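Long-range contact in ALDH21) (Physcomitrella patens subsp. patens, PDB 5MZ5), which is an aldehyde dehydrogenase that oxidises succinic semialdehyde with NADP(+) as its coenzyme: residues Q443-T448 with V466-P472. Residues are numbered along the deposited sequence; the frame is centred on the assembly and turned at random.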
ATOM      1  N   GLN A 443     -25.978   3.827   1.368  1.00 26.34           N
ATOM      2  CA  GLN A 443     -25.393   4.917   2.145  1.00 25.49           C
ATOM      3  C   GLN A 443     -26.328   5.381   3.242  1.00 27.92           C
ATOM      4  O   GLN A 443     -27.530   5.149   3.179  1.00 26.88           O
ATOM      5  CB  GLN A 443     -24.941   6.099   1.254  1.00 25.80           C
ATOM      6  CG  GLN A 443     -23.744   5.761   0.378  1.00 31.41           C
ATOM      7  CD  GLN A 443     -22.966   6.902  -0.220  1.00 39.95           C
ATOM      8  OE1 GLN A 443     -21.904   6.688  -0.789  1.00 41.53           O
ATOM      9  NE2 GLN A 443     -23.453   8.132  -0.125  1.00 27.62           N
ATOM     10  N   SER A 444     -25.754   5.993   4.270  1.00 26.48           N
ATOM     11  CA  SER A 444     -26.448   6.571   5.427  1.00 26.81           C
ATOM     12  C   SER A 444     -25.779   7.901   5.753  1.00 31.08           C
ATOM     13  O   SER A 444     -24.614   8.099   5.419  1.00 30.42           O
ATOM     14  CB  SER A 444     -26.341   5.640   6.626  1.00 30.07           C
ATOM     15  OG  SER A 444     -27.295   4.599   6.537  1.00 41.80           O
ATOM     16  N   GLY A 445     -26.525   8.790   6.396  1.00 27.93           N
ATOM     17  CA  GLY A 445     -26.053  10.095   6.817  1.00 26.69           C
ATOM     18  C   GLY A 445     -26.237  10.265   8.311  1.00 30.35           C
ATOM     19  O   GLY A 445     -27.140   9.667   8.898  1.00 28.39           O
ATOM     20  N   ILE A 446     -25.351  11.055   8.940  1.00 27.21           N
ATOM     21  CA  ILE A 446     -25.413  11.371  10.369  1.00 27.70           C
ATOM     22  C   ILE A 446     -24.891  12.795  10.663  1.00 31.82           C
ATOM     23  O   ILE A 446     -23.743  13.111  10.343  1.00 32.52           O
ATOM     24  CB  ILE A 446     -24.737  10.293  11.295  1.00 30.27           C
ATOM     25  CG1 ILE A 446     -24.800  10.741  12.785  1.00 30.73           C
ATOM     26  CG2 ILE A 446     -23.289   9.953  10.856  1.00 27.52           C
ATOM     27  CD1 ILE A 446     -24.336   9.800  13.794  1.00 36.87           C
ATOM     28  N   PHE A 447     -25.718  13.623  11.307  1.00 27.71           N
ATOM     29  CA  PHE A 447     -25.306  14.957  11.770  1.00 27.61           C
ATOM     30  C   PHE A 447     -25.071  14.851  13.268  1.00 31.45           C
ATOM     31  O   PHE A 447     -26.003  14.547  14.018  1.00 30.57           O
ATOM     32  CB  PHE A 447     -26.345  16.049  11.452  1.00 29.15           C
ATOM     33  CG  PHE A 447     -26.321  16.508  10.020  1.00 29.58           C
ATOM     34  CD1 PHE A 447     -27.048  15.828   9.042  1.00 31.78           C
ATOM     35  CD2 PHE A 447     -25.584  17.628   9.643  1.00 30.10           C
ATOM     36  CE1 PHE A 447     -27.039  16.263   7.717  1.00 31.76           C
ATOM     37  CE2 PHE A 447     -25.569  18.059   8.313  1.00 32.48           C
ATOM     38  CZ  PHE A 447     -26.305  17.377   7.362  1.00 30.77           C
ATOM     39  N   THR A 448     -23.812  15.049  13.694  1.00 27.38           N
ATOM     40  CA  THR A 448     -23.424  14.935  15.106  1.00 27.36           C
ATOM     41  C   THR A 448     -22.166  15.731  15.403  1.00 31.01           C
ATOM     42  O   THR A 448     -21.284  15.839  14.546  1.00 30.48           O
ATOM     43  CB  THR A 448     -23.279  13.434  15.544  1.00 31.85           C
ATOM     44  OG1 THR A 448     -22.947  13.365  16.933  1.00 27.92           O
ATOM     45  CG2 THR A 448     -22.210  12.673  14.757  1.00 27.21           C
ATOM     46  N   VAL A 466     -20.866   5.875   5.003  1.00 23.72           N
ATOM     47  CA  VAL A 466     -21.496   6.644   6.069  1.00 22.34           C
ATOM     48  C   VAL A 466     -21.087   8.100   5.852  1.00 27.10           C
ATOM     49  O   VAL A 466     -19.899   8.422   5.855  1.00 26.42           O
ATOM     50  CB  VAL A 466     -21.144   6.131   7.505  1.00 24.77           C
ATOM     51  CG1 VAL A 466     -21.777   7.016   8.592  1.00 24.27           C
ATOM     52  CG2 VAL A 466     -21.568   4.681   7.696  1.00 23.92           C
ATOM     53  N   ILE A 467     -22.071   8.971   5.659  1.00 24.89           N
ATOM     54  CA  ILE A 467     -21.807  10.391   5.469  1.00 24.35           C
ATOM     55  C   ILE A 467     -21.926  11.106   6.793  1.00 27.93           C
ATOM     56  O   ILE A 467     -22.991  11.101   7.407  1.00 26.25           O
ATOM     57  CB  ILE A 467     -22.649  11.037   4.341  1.00 25.86           C
ATOM     58  CG1 ILE A 467     -22.747  10.108   3.100  1.00 25.40           C
ATOM     59  CG2 ILE A 467     -22.075  12.414   3.989  1.00 25.52           C
ATOM     60  CD1 ILE A 467     -21.407   9.626   2.373  1.00 26.49           C
ATOM     61  N   LEU A 468     -20.799  11.715   7.227  1.00 24.46           N
ATOM     62  CA  LEU A 468     -20.689  12.436   8.474  1.00 23.97           C
ATOM     63  C   LEU A 468     -20.818  13.948   8.255  1.00 26.84           C
ATOM     64  O   LEU A 468     -19.996  14.559   7.563  1.00 25.20           O
ATOM     65  CB  LEU A 468     -19.361  12.054   9.183  1.00 23.55           C
ATOM     66  CG  LEU A 468     -19.059  12.685  10.563  1.00 27.46           C
ATOM     67  CD1 LEU A 468     -20.248  12.512  11.575  1.00 25.81           C
ATOM     68  CD2 LEU A 468     -17.768  12.099  11.135  1.00 30.59           C
ATOM     69  N   ASN A 469     -21.875  14.522   8.837  1.00 25.53           N
ATOM     70  CA  ASN A 469     -22.246  15.949   8.809  1.00 27.44           C
ATOM     71  C   ASN A 469     -22.570  16.445   7.384  1.00 33.46           C
ATOM     72  O   ASN A 469     -22.221  17.547   6.956  1.00 34.68           O
ATOM     73  CB  ASN A 469     -21.220  16.812   9.555  1.00 25.64           C
ATOM     74  CG  ASN A 469     -21.244  16.445  11.014  1.00 34.30           C
ATOM     75  OD1 ASN A 469     -22.273  16.019  11.532  1.00 25.14           O
ATOM     76  ND2 ASN A 469     -20.110  16.498  11.692  1.00 28.69           N
ATOM     77  N   ASP A 470     -23.292  15.589   6.680  1.00 30.61           N
ATOM     78  CA  ASP A 470     -23.916  15.788   5.382  1.00 30.06           C
ATOM     79  C   ASP A 470     -24.920  14.642   5.252  1.00 33.38           C
ATOM     80  O   ASP A 470     -24.873  13.675   6.028  1.00 31.24           O
ATOM     81  CB  ASP A 470     -22.911  15.860   4.201  1.00 30.88           C
ATOM     82  CG  ASP A 470     -23.423  16.597   2.960  1.00 35.11           C
ATOM     83  OD1 ASP A 470     -24.660  16.690   2.781  1.00 33.66           O
ATOM     84  OD2 ASP A 470     -22.591  17.073   2.171  1.00 38.11           O
ATOM     85  N   SER A 471     -25.862  14.785   4.319  1.00 30.52           N
ATOM     86  CA  SER A 471     -26.904  13.811   4.049  1.00 29.87           C
ATOM     87  C   SER A 471     -26.281  12.611   3.305  1.00 32.25           C
ATOM     88  O   SER A 471     -25.179  12.758   2.743  1.00 31.89           O
ATOM     89  CB  SER A 471     -28.013  14.448   3.211  1.00 31.43           C
ATOM     90  OG  SER A 471     -27.802  14.171   1.835  1.00 39.27           O
ATOM     91  N   PRO A 472     -26.989  11.448   3.234  1.00 26.50           N
ATOM     92  CA  PRO A 472     -26.429  10.280   2.510  1.00 25.60           C
ATOM     93  C   PRO A 472     -26.308  10.464   0.988  1.00 28.50           C
ATOM     94  O   PRO A 472     -25.771   9.577   0.321  1.00 27.71           O
ATOM     95  CB  PRO A 472     -27.445   9.159   2.817  1.00 28.37           C
ATOM     96  CG  PRO A 472     -28.746   9.896   3.118  1.00 31.63           C
ATOM     97  CD  PRO A 472     -28.302  11.124   3.847  1.00 27.34           C
TER
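S444, G445 and I446 pair in parallel register with V466, I467 and L468, the two short strand axes approaching to 4.6 Å at an angle of 22°. The ladder is carried by I467 N to S444 O, I446 N to I467 O and N469 N to I446 O, the last at 2.8 Å. Where the second strand ends, the side chain of N469 takes over and pairs with the backbone of T448 through both ends of its amide. OD1 accepts T448 N in its carbonyl plane at 2.8 Å, while ND2 gives a longer bond of 3.2 Å to T448 O; CG lies anti to the carbonyl carbon (chi1 -65°), which swings the amide back to the first strand. An alanine here has neither amide atom to offer T448 N and O, and the end of strand 443-447 would probably be less firmly tied to the turn. This is a right-handed beta-alpha-beta crossover: helix 451-460 links the two strands and covers the face bearing I446 and L468. On that face I446 CG2 sits 4.0 Å from both V466 CG1 and L468 CD1, and T448 CG2 adds a methyl contact with the same leucine branch. Beyond L468 the chain doubles back over the other face. There the F447 ring lies against the backbone of N469 and D470, with N469 CA 4.2 Å from the ring centroid in a CH-pi contact, and P472 CB packs 3.6 Å from S444 C. The extended side chain of Q443 sends NE2 to P472 O, 2.8 Å away, and also to L474 O; the side chain of Q443 also touches Y481, a succinate-binding residue. V466 to L468 continue the sheet into a strand of a second subunit, whose R510 shares D470 OD2 with R307 of this chain.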